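Local coordinates for serine repeat antigen 5 (Plasmodium falciparum, PDB 6X42), which adopts a papain-like cysteine protease fold, made as a pseudo-zymogen that probably lacks conventional peptidase activity, at residues L42-Q47 with I241-W246; K186-A191 with A220-G225. One frame throughout, in Å; residues are numbered along the deposited sequence.

Interaction 1: residues L42-Q47 with I241-W246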
ATOM      1  N   LEU A  42      -0.647   8.998  -9.912  1.00 19.50           N
ATOM      2  CA  LEU A  42       0.454   8.521  -9.073  1.00 17.78           C
ATOM      3  C   LEU A  42       1.151   7.386  -9.823  1.00 17.53           C
ATOM      4  O   LEU A  42       0.688   6.241  -9.818  1.00 18.04           O
ATOM      5  CB  LEU A  42      -0.094   8.043  -7.735  1.00 17.71           C
ATOM      6  CG  LEU A  42      -0.760   9.096  -6.840  1.00 17.82           C
ATOM      7  CD1 LEU A  42      -1.569   8.431  -5.704  1.00 18.92           C
ATOM      8  CD2 LEU A  42       0.292  10.038  -6.276  1.00 19.89           C
ATOM      9  N   GLN A  43       2.250   7.691 -10.498  1.00 17.67           N
ATOM     10  CA  GLN A  43       2.859   6.705 -11.371  1.00 18.21           C
ATOM     11  C   GLN A  43       3.543   5.626 -10.542  1.00 15.78           C
ATOM     12  O   GLN A  43       3.968   5.857  -9.410  1.00 16.56           O
ATOM     13  CB  GLN A  43       3.856   7.365 -12.312  1.00 23.39           C
ATOM     14  CG  GLN A  43       3.197   8.325 -13.315  1.00 31.86           C
ATOM     15  CD  GLN A  43       2.011   7.685 -14.074  1.00 39.84           C
ATOM     16  OE1 GLN A  43       2.186   6.784 -14.904  1.00 42.67           O
ATOM     17  NE2 GLN A  43       0.800   8.168 -13.789  1.00 42.56           N
ATOM     18  N   VAL A  44       3.655   4.436 -11.136  1.00 16.09           N
ATOM     19  CA  VAL A  44       4.349   3.321 -10.509  1.00 14.41           C
ATOM     20  C   VAL A  44       5.820   3.661 -10.310  1.00 15.50           C
ATOM     21  O   VAL A  44       6.457   4.305 -11.157  1.00 17.79           O
ATOM     22  CB  VAL A  44       4.170   2.081 -11.401  1.00 15.89           C
ATOM     23  CG1 VAL A  44       5.071   0.923 -10.972  1.00 16.54           C
ATOM     24  CG2 VAL A  44       2.707   1.653 -11.399  1.00 17.07           C
ATOM     25  N   GLU A  45       6.363   3.234  -9.174  1.00 14.20           N
ATOM     26  CA  GLU A  45       7.759   3.434  -8.804  1.00 14.07           C
ATOM     27  C   GLU A  45       8.514   2.107  -8.800  1.00 13.67           C
ATOM     28  O   GLU A  45       7.926   1.033  -8.864  1.00 13.99           O
ATOM     29  CB  GLU A  45       7.854   4.161  -7.460  1.00 15.85           C
ATOM     30  CG  GLU A  45       7.185   5.537  -7.535  1.00 16.84           C
ATOM     31  CD  GLU A  45       7.346   6.383  -6.293  1.00 17.04           C
ATOM     32  OE1 GLU A  45       8.465   6.472  -5.774  1.00 18.23           O
ATOM     33  OE2 GLU A  45       6.361   6.991  -5.846  1.00 18.00           O
ATOM     34  N   ASP A  46       9.848   2.211  -8.778  1.00 14.32           N
ATOM     35  CA  ASP A  46      10.768   1.074  -8.821  1.00 14.33           C
ATOM     36  C   ASP A  46      11.687   1.148  -7.612  1.00 13.75           C
ATOM     37  O   ASP A  46      12.581   2.003  -7.546  1.00 15.18           O
ATOM     38  CB  ASP A  46      11.567   1.091 -10.135  1.00 15.02           C
ATOM     39  CG  ASP A  46      12.450  -0.135 -10.354  1.00 16.17           C
ATOM     40  OD1 ASP A  46      12.602  -0.968  -9.434  1.00 16.59           O
ATOM     41  OD2 ASP A  46      13.014  -0.225 -11.481  1.00 17.76           O
ATOM     42  N   GLN A  47      11.476   0.257  -6.645  1.00 13.28           N
ATOM     43  CA  GLN A  47      12.295   0.203  -5.440  1.00 12.69           C
ATOM     44  C   GLN A  47      13.719  -0.295  -5.698  1.00 12.44           C
ATOM     45  O   GLN A  47      14.582  -0.180  -4.811  1.00 12.71           O
ATOM     46  CB  GLN A  47      11.639  -0.677  -4.393  1.00 12.94           C
ATOM     47  CG  GLN A  47      11.673  -2.151  -4.707  1.00 12.80           C
ATOM     48  CD  GLN A  47      10.878  -2.982  -3.724  1.00 13.08           C
ATOM     49  OE1 GLN A  47       9.648  -3.012  -3.746  1.00 14.44           O
ATOM     50  NE2 GLN A  47      11.579  -3.659  -2.833  1.00 14.32           N
ATOM     51  N   ILE A 241      -7.236  -5.559  -7.579  1.00 12.60           N
ATOM     52  CA  ILE A 241      -6.209  -4.877  -8.361  1.00 12.80           C
ATOM     53  C   ILE A 241      -5.131  -4.451  -7.371  1.00 12.14           C
ATOM     54  O   ILE A 241      -5.418  -3.767  -6.378  1.00 13.17           O
ATOM     55  CB  ILE A 241      -6.767  -3.663  -9.125  1.00 14.15           C
ATOM     56  CG1 ILE A 241      -7.959  -4.057  -9.998  1.00 14.22           C
ATOM     57  CG2 ILE A 241      -5.655  -3.035  -9.945  1.00 15.08           C
ATOM     58  CD1 ILE A 241      -8.606  -2.876 -10.693  1.00 16.00           C
ATOM     59  N   VAL A 242      -3.902  -4.883  -7.632  1.00 12.46           N
ATOM     60  CA  VAL A 242      -2.774  -4.710  -6.721  1.00 11.70           C
ATOM     61  C   VAL A 242      -1.674  -3.919  -7.421  1.00 12.18           C
ATOM     62  O   VAL A 242      -1.267  -4.245  -8.542  1.00 13.35           O
ATOM     63  CB  VAL A 242      -2.237  -6.072  -6.234  1.00 12.59           C
ATOM     64  CG1 VAL A 242      -1.079  -5.891  -5.248  1.00 14.25           C
ATOM     65  CG2 VAL A 242      -3.347  -6.890  -5.605  1.00 13.70           C
ATOM     66  N   ARG A 243      -1.183  -2.897  -6.728  1.00 11.90           N
ATOM     67  CA  ARG A 243      -0.035  -2.089  -7.138  1.00 12.08           C
ATOM     68  C   ARG A 243       1.230  -2.642  -6.497  1.00 11.20           C
ATOM     69  O   ARG A 243       1.279  -2.858  -5.282  1.00 12.22           O
ATOM     70  CB  ARG A 243      -0.238  -0.648  -6.677  1.00 12.67           C
ATOM     71  CG  ARG A 243       0.899   0.324  -7.018  1.00 12.97           C
ATOM     72  CD  ARG A 243       0.557   1.671  -6.515  1.00 14.01           C
ATOM     73  NE  ARG A 243       1.642   2.639  -6.524  1.00 13.69           N
ATOM     74  CZ  ARG A 243       1.823   3.609  -7.416  1.00 13.49           C
ATOM     75  NH1 ARG A 243       1.106   3.697  -8.516  1.00 15.55           N
ATOM     76  NH2 ARG A 243       2.735   4.525  -7.188  1.00 14.40           N
ATOM     77  N   ASN A 244       2.268  -2.835  -7.309  1.00 11.75           N
ATOM     78  CA  ASN A 244       3.601  -3.208  -6.848  1.00 11.55           C
ATOM     79  C   ASN A 244       4.556  -2.044  -7.080  1.00 11.86           C
ATOM     80  O   ASN A 244       4.209  -1.062  -7.737  1.00 13.23           O
ATOM     81  CB  ASN A 244       4.061  -4.477  -7.577  1.00 12.16           C
ATOM     82  CG  ASN A 244       5.080  -5.297  -6.807  1.00 12.69           C
ATOM     83  OD1 ASN A 244       5.578  -4.908  -5.754  1.00 12.50           O
ATOM     84  ND2 ASN A 244       5.394  -6.461  -7.363  1.00 14.58           N
ATOM     85  N   SER A 245       5.770  -2.172  -6.539  1.00 11.72           N
ATOM     86  CA  SER A 245       6.814  -1.163  -6.598  1.00 11.92           C
ATOM     87  C   SER A 245       8.074  -1.699  -7.287  1.00 11.93           C
ATOM     88  O   SER A 245       9.205  -1.424  -6.861  1.00 12.57           O
ATOM     89  CB  SER A 245       7.129  -0.589  -5.217  1.00 13.07           C
ATOM     90  OG  SER A 245       7.364  -1.599  -4.259  1.00 13.39           O
ATOM     91  N   TRP A 246       7.867  -2.462  -8.363  1.00 13.20           N
ATOM     92  CA  TRP A 246       8.948  -3.045  -9.154  1.00 13.17           C
ATOM     93  C   TRP A 246       9.020  -2.405 -10.534  1.00 13.28           C
ATOM     94  O   TRP A 246       9.572  -2.988 -11.481  1.00 14.35           O
ATOM     95  CB  TRP A 246       8.816  -4.566  -9.233  1.00 14.04           C
ATOM     96  CG  TRP A 246       9.009  -5.282  -7.914  1.00 13.56           C
ATOM     97  CD1 TRP A 246       9.458  -4.759  -6.739  1.00 15.02           C
ATOM     98  CD2 TRP A 246       8.747  -6.667  -7.659  1.00 13.60           C
ATOM     99  NE1 TRP A 246       9.467  -5.732  -5.762  1.00 16.52           N
ATOM    100  CE2 TRP A 246       9.048  -6.913  -6.307  1.00 14.91           C
ATOM    101  CE3 TRP A 246       8.276  -7.723  -8.450  1.00 15.91           C
ATOM    102  CZ2 TRP A 246       8.874  -8.168  -5.721  1.00 16.19           C
ATOM    103  CZ3 TRP A 246       8.125  -8.961  -7.871  1.00 16.03           C
ATOM    104  CH2 TRP A 246       8.417  -9.174  -6.519  1.00 17.01           C
TER
HETATM  105  O   HOH W   1       4.743   1.701  -7.450  1.00 16.08           O
HETATM  106  O   HOH W   2       3.912   6.037  -4.866  1.00 17.91           O
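Arg-243 reaches from the end of its strand to the loop 42-47 with its chain extended as far as NE, CG anti to the backbone N (chi1 179°), and the guanidinium then turned across it. Two successive carbonyl oxygens lie at the guanidinium edge, tilted somewhat out of its plane: Arg-243 NH1 bonds to Leu-42 O and Arg-243 NH2 to Gln-43 O, each at 2.9 Å. Each donor lies above the plane of the carbonyl it reaches; with NH1 also bonded to Tyr-255 OH, rotation of the group should be hindered. Val-44 runs antiparallel to the Arg-243 side chain, its CG2 3.9 Å from Arg-243 NH1. One water links Glu-45 N to Asn-244 O; the Glu-45 carboxylate itself is paired with Lys-75 and Lys-59. Farther along, Gln-47 N meets Ser-245 O in a nearly straight bond of 2.8 Å, while Ser-245 OG donates to Gln-47 OE1 at 2.7 Å. With CG set between the backbone N and the carbonyl carbon (chi1 72°), the Gln-47 chain runs alongside Trp-246, its CD at the indole edge and the amide plane steeply turned from the ring. Its NE2 bonds to Cys-50 O, so both ends of the amide are held. Asn-244 places ND2 above the rim of one face of the Trp-246 indole and bonds through OD1 to His-219. Gln-47, His-219 and Asn-244 probably correspond to the oxyanion-hole glutamine and histidine-asparagine pair of papain-family active sites.

Interaction 2: residues K186-A191 with A220-G225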
ATOM      1  N   LYS A 186     -10.333   5.623   1.392  1.00 17.33           N
ATOM      2  CA  LYS A 186      -8.965   6.117   1.492  1.00 17.59           C
ATOM      3  C   LYS A 186      -8.173   6.014   0.197  1.00 16.67           C
ATOM      4  O   LYS A 186      -7.061   6.556   0.127  1.00 17.49           O
ATOM      5  CB  LYS A 186      -8.219   5.362   2.594  1.00 17.05           C
ATOM      6  CG  LYS A 186      -8.694   5.698   4.014  1.00 18.94           C
ATOM      7  CD  LYS A 186      -8.120   4.740   5.066  1.00 19.98           C
ATOM      8  CE  LYS A 186      -8.428   5.210   6.450  1.00 21.73           C
ATOM      9  NZ  LYS A 186      -9.799   4.844   6.842  1.00 23.61           N
ATOM     10  N   GLY A 187      -8.701   5.323  -0.818  1.00 15.63           N
ATOM     11  CA  GLY A 187      -8.041   5.164  -2.094  1.00 16.42           C
ATOM     12  C   GLY A 187      -7.198   3.917  -2.211  1.00 14.42           C
ATOM     13  O   GLY A 187      -6.800   3.555  -3.334  1.00 15.76           O
ATOM     14  N   SER A 188      -6.922   3.244  -1.102  1.00 14.03           N
ATOM     15  CA  SER A 188      -6.041   2.084  -1.099  1.00 13.35           C
ATOM     16  C   SER A 188      -6.043   1.499   0.309  1.00 13.24           C
ATOM     17  O   SER A 188      -6.455   2.155   1.273  1.00 13.56           O
ATOM     18  CB  SER A 188      -4.601   2.463  -1.449  1.00 13.30           C
ATOM     19  OG  SER A 188      -4.047   3.356  -0.473  1.00 14.10           O
ATOM     20  N   VAL A 189      -5.504   0.283   0.417  1.00 12.63           N
ATOM     21  CA  VAL A 189      -4.952  -0.215   1.668  1.00 12.69           C
ATOM     22  C   VAL A 189      -3.532  -0.692   1.392  1.00 11.38           C
ATOM     23  O   VAL A 189      -3.144  -0.932   0.246  1.00 12.59           O
ATOM     24  CB  VAL A 189      -5.784  -1.349   2.306  1.00 13.36           C
ATOM     25  CG1 VAL A 189      -7.199  -0.895   2.587  1.00 14.98           C
ATOM     26  CG2 VAL A 189      -5.755  -2.614   1.436  1.00 13.97           C
ATOM     27  N   ILE A 190      -2.748  -0.827   2.460  1.00 12.01           N
ATOM     28  CA  ILE A 190      -1.486  -1.547   2.419  1.00 11.53           C
ATOM     29  C   ILE A 190      -1.812  -3.026   2.552  1.00 11.92           C
ATOM     30  O   ILE A 190      -2.657  -3.394   3.377  1.00 12.37           O
ATOM     31  CB  ILE A 190      -0.577  -1.076   3.567  1.00 11.59           C
ATOM     32  CG1 ILE A 190      -0.348   0.436   3.532  1.00 13.26           C
ATOM     33  CG2 ILE A 190       0.737  -1.862   3.534  1.00 13.29           C
ATOM     34  CD1 ILE A 190       0.155   0.985   4.873  1.00 14.18           C
ATOM     35  N   ALA A 191      -1.176  -3.872   1.749  1.00 11.34           N
ATOM     36  CA  ALA A 191      -1.372  -5.314   1.868  1.00 11.29           C
ATOM     37  C   ALA A 191      -0.027  -6.008   1.922  1.00 11.59           C
ATOM     38  O   ALA A 191       0.923  -5.579   1.253  1.00 12.81           O
ATOM     39  CB  ALA A 191      -2.199  -5.889   0.706  1.00 12.61           C
ATOM     40  N   ALA A 220       5.396  -5.653   0.942  1.00 11.20           N
ATOM     41  CA  ALA A 220       4.229  -4.794   1.009  1.00 11.78           C
ATOM     42  C   ALA A 220       3.859  -4.264  -0.372  1.00 11.33           C
ATOM     43  O   ALA A 220       4.722  -3.842  -1.134  1.00 12.85           O
ATOM     44  CB  ALA A 220       4.467  -3.617   1.944  1.00 12.57           C
ATOM     45  N   VAL A 221       2.562  -4.331  -0.684  1.00 11.28           N
ATOM     46  CA  VAL A 221       1.954  -3.854  -1.913  1.00 10.98           C
ATOM     47  C   VAL A 221       0.720  -3.041  -1.519  1.00 11.42           C
ATOM     48  O   VAL A 221       0.488  -2.797  -0.342  1.00 11.40           O
ATOM     49  CB  VAL A 221       1.606  -5.015  -2.863  1.00 11.52           C
ATOM     50  CG1 VAL A 221       2.875  -5.716  -3.337  1.00 12.41           C
ATOM     51  CG2 VAL A 221       0.658  -6.002  -2.185  1.00 12.55           C
ATOM     52  N   ASN A 222      -0.063  -2.577  -2.500  1.00 11.42           N
ATOM     53  CA  ASN A 222      -1.311  -1.885  -2.185  1.00 11.29           C
ATOM     54  C   ASN A 222      -2.445  -2.526  -2.959  1.00 11.99           C
ATOM     55  O   ASN A 222      -2.325  -2.772  -4.161  1.00 13.21           O
ATOM     56  CB  ASN A 222      -1.243  -0.400  -2.536  1.00 12.15           C
ATOM     57  CG  ASN A 222      -0.170   0.329  -1.759  1.00 12.09           C
ATOM     58  OD1 ASN A 222       0.955   0.491  -2.240  1.00 13.19           O
ATOM     59  ND2 ASN A 222      -0.498   0.739  -0.531  1.00 12.08           N
ATOM     60  N   ILE A 223      -3.576  -2.738  -2.290  1.00 11.57           N
ATOM     61  CA  ILE A 223      -4.818  -3.031  -2.997  1.00 11.51           C
ATOM     62  C   ILE A 223      -5.458  -1.702  -3.346  1.00 12.56           C
ATOM     63  O   ILE A 223      -5.630  -0.838  -2.474  1.00 13.05           O
ATOM     64  CB  ILE A 223      -5.750  -3.929  -2.175  1.00 12.05           C
ATOM     65  CG1 ILE A 223      -5.113  -5.298  -1.948  1.00 12.39           C
ATOM     66  CG2 ILE A 223      -7.096  -4.065  -2.884  1.00 12.89           C
ATOM     67  CD1 ILE A 223      -5.859  -6.156  -0.932  1.00 12.92           C
ATOM     68  N   VAL A 224      -5.756  -1.515  -4.631  1.00 12.78           N
ATOM     69  CA  VAL A 224      -6.209  -0.233  -5.161  1.00 13.71           C
ATOM     70  C   VAL A 224      -7.549  -0.302  -5.862  1.00 14.07           C
ATOM     71  O   VAL A 224      -8.060   0.742  -6.285  1.00 14.77           O
ATOM     72  CB  VAL A 224      -5.142   0.411  -6.073  1.00 13.37           C
ATOM     73  CG1 VAL A 224      -3.824   0.527  -5.330  1.00 14.58           C
ATOM     74  CG2 VAL A 224      -4.966  -0.352  -7.388  1.00 15.05           C
ATOM     75  N   GLY A 225      -8.109  -1.485  -6.030  1.00 13.44           N
ATOM     76  CA  GLY A 225      -9.370  -1.642  -6.727  1.00 14.39           C
ATOM     77  C   GLY A 225      -9.745  -3.107  -6.733  1.00 13.59           C
ATOM     78  O   GLY A 225      -9.102  -3.941  -6.080  1.00 13.50           O
TER
HETATM   79  O   HOH W   3      -8.074   3.553  -5.718  1.00 25.02           O
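Residues 189-191 run antiparallel to 220-225, Val-189/Ile-223 and Ala-191/Val-221 forming hydrogen-bonded pairs around the non-hydrogen-bonded pair Ile-190/Asn-222. The Ala-191 rung is nearly straight in both directions, with Ala-191 N to Val-221 O at 2.9 Å and Val-221 N to Ala-191 O at 2.8 Å. At the other rung, Val-189 N to Ile-223 O is sound, but the return bond from Ile-223 N is weak. On one face Val-189 and Ile-223 lie side by side, Val-189 CG2 3.8 Å from Ile-223 CB, and Ala-191 CB sits 4.0 Å from Ile-223 CG1; both Val-189 and Ile-223 also pack on helix 172-186. The other face carries Ile-190 and Asn-222. With Asn-222 CG beside its backbone N (chi1 -61°), Asn-222 ND2 reaches Val-189 O at 3.2 Å from above the carbonyl plane, and the same nitrogen bonds to Ala-57 O of helix 53-68. Beyond the paired strands, a water bridges Gly-187 O and Val-224 O. The chemistry is thus divided: one face is apolar, whereas on the other a buried amide supplements the weak rung and ties the sheet to helix 53-68.

Interactions 1 and 2 are centred about 11 Å apart and meet along one sheet, where strands 219-230 and 236-243 are antiparallel neighbours. Arg-243 N lies 2.8 Å from Asn-222 O, probably hydrogen-bonded, and Val-221 packs on Val-242. A classic bulge at Val-224 and Gly-225, opposite Ile-241, interrupts the regular pairing. Along the chain, interaction 2 is nested within the long loop closed by interaction 1. Together they join the loop leading into helix 53-68, strand 236-243, strand 219-230 and strand 189-193, in that spatial order. As in papain-like folds, the cleft probably lies between the helix, which starts at Ser-53, and the sheet, whose strand 219-230 starts at His-219.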